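Pilin, type IV (Thermus thermophilus, PDB 4BHR) probably serves as a subunit of type IV pili, represented here by the soluble domain without its N-terminal transmembrane helix. Local coordinates at residues P33-C36 and D37-V40. Sequence-based numbering, arbitrary orientation.
Sequences PQAC and DQFV
Gln-38 N donates to Ala-35 O (3.0 Å) and Phe-39 N to Cys-36 O (2.9 Å), each from the N-H of residue i+3 to the C=O of residue i, and these bonds turn the chain out of edge strand 34-35 into a short 3-10 segment. Val-40 N reaches back four residues to the same Cys-36 O at 3.0 Å, nearly straight (174°), so two N-H groups grip one oxygen as the turn ends. Packing centres on the Phe-39 ring. Its CG lies beside its own backbone N (chi1 -64°), which turns the ring back alongside strand 34-35; CE2 meets Gln-34 CB at 3.8 Å, and the ring also touches Val-18 and Val-52. Cys-36 O lies at the ring edge. With the ring cut back to an alanine, Gln-34 CB, Val-18 and Val-52 would probably lose their common neighbour and a gap would open between them. On the exposed side, Asp-37 OD1 rests 3.4 Å from Ala-35 CB. Gln-34 points its amide elsewhere, NE2 bonding to Gln-31 O. The turn joins sheet to helix: backbone bonds pair Gln-34 with Val-52 and Cys-36 with Cys-50, the Cys-36–Cys-50 disulfide ties it to strand 47-54, and Cys-36 and Val-40 pack on Val-14 of helix 6-20.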
loop_
_atom_site.group_PDB
_atom_site.type_symbol
_atom_site.label_atom_id
_atom_site.label_comp_id
_atom_site.label_asym_id
_atom_site.label_seq_id
_atom_site.Cartn_x
_atom_site.Cartn_y
_atom_site.Cartn_z
ATOM N N PRO A 33 -7.281 -8.459 -0.483
ATOM C CA PRO A 33 -6.649 -7.393 0.324
ATOM C C PRO A 33 -6.142 -7.793 1.705
ATOM O O PRO A 33 -6.493 -8.855 2.245
ATOM C CB PRO A 33 -7.783 -6.407 0.525
ATOM C CG PRO A 33 -8.996 -7.311 0.652
ATOM C CD PRO A 33 -8.750 -8.420 -0.348
ATOM N N GLN A 34 -5.254 -6.953 2.260
ATOM C CA GLN A 34 -4.662 -7.224 3.596
ATOM C C GLN A 34 -4.428 -5.912 4.280
ATOM O O GLN A 34 -4.278 -4.900 3.630
ATOM C CB GLN A 34 -3.294 -7.926 3.519
ATOM C CG GLN A 34 -3.328 -9.296 2.836
ATOM C CD GLN A 34 -4.173 -10.355 3.545
ATOM O OE1 GLN A 34 -4.512 -10.237 4.733
ATOM N NE2 GLN A 34 -4.535 -11.418 2.792
ATOM N N ALA A 35 -4.418 -5.931 5.611
ATOM C CA ALA A 35 -3.918 -4.794 6.378
ATOM C C ALA A 35 -2.437 -4.513 6.056
ATOM O O ALA A 35 -1.668 -5.416 5.802
ATOM C CB ALA A 35 -4.049 -5.114 7.886
ATOM N N CYS A 36 -2.054 -3.241 6.105
ATOM C CA CYS A 36 -0.698 -2.885 5.723
ATOM C C CYS A 36 0.272 -3.494 6.689
ATOM O O CYS A 36 1.461 -3.641 6.334
ATOM C CB CYS A 36 -0.510 -1.376 5.734
ATOM S SG CYS A 36 -1.377 -0.560 4.393
ATOM N N ASP A 37 -0.192 -3.793 7.917
ATOM C CA ASP A 37 0.766 -4.310 8.902
ATOM C C ASP A 37 1.128 -5.782 8.649
ATOM O O ASP A 37 1.963 -6.359 9.334
ATOM C CB ASP A 37 0.313 -4.013 10.339
ATOM C CG ASP A 37 -0.937 -4.781 10.745
ATOM O OD1 ASP A 37 -1.404 -5.662 9.986
ATOM O OD2 ASP A 37 -1.440 -4.493 11.862
ATOM N N GLN A 38 0.550 -6.361 7.599
ATOM C CA GLN A 38 0.947 -7.681 7.144
ATOM C C GLN A 38 2.157 -7.570 6.246
ATOM O O GLN A 38 2.787 -8.576 5.895
ATOM C CB GLN A 38 -0.217 -8.398 6.446
ATOM C CG GLN A 38 -1.433 -8.621 7.348
ATOM C CD GLN A 38 -1.066 -9.324 8.647
ATOM O OE1 GLN A 38 -0.859 -8.689 9.701
ATOM N NE2 GLN A 38 -0.963 -10.647 8.580
ATOM N N PHE A 39 2.536 -6.335 5.906
ATOM C CA PHE A 39 3.696 -6.085 5.071
ATOM C C PHE A 39 4.791 -5.307 5.782
ATOM O O PHE A 39 5.955 -5.589 5.582
ATOM C CB PHE A 39 3.260 -5.331 3.788
ATOM C CG PHE A 39 2.332 -6.147 2.937
ATOM C CD1 PHE A 39 2.829 -7.189 2.142
ATOM C CD2 PHE A 39 0.945 -5.928 2.965
ATOM C CE1 PHE A 39 1.962 -8.009 1.424
ATOM C CE2 PHE A 39 0.072 -6.746 2.220
ATOM C CZ PHE A 39 0.601 -7.768 1.435
ATOM N N VAL A 40 4.390 -4.277 6.523
ATOM C CA VAL A 40 5.313 -3.454 7.348
ATOM C C VAL A 40 4.649 -3.201 8.703
ATOM O O VAL A 40 3.540 -2.593 8.794
ATOM C CB VAL A 40 5.642 -2.103 6.682
ATOM C CG1 VAL A 40 6.579 -1.261 7.535
ATOM C CG2 VAL A 40 6.236 -2.295 5.293
#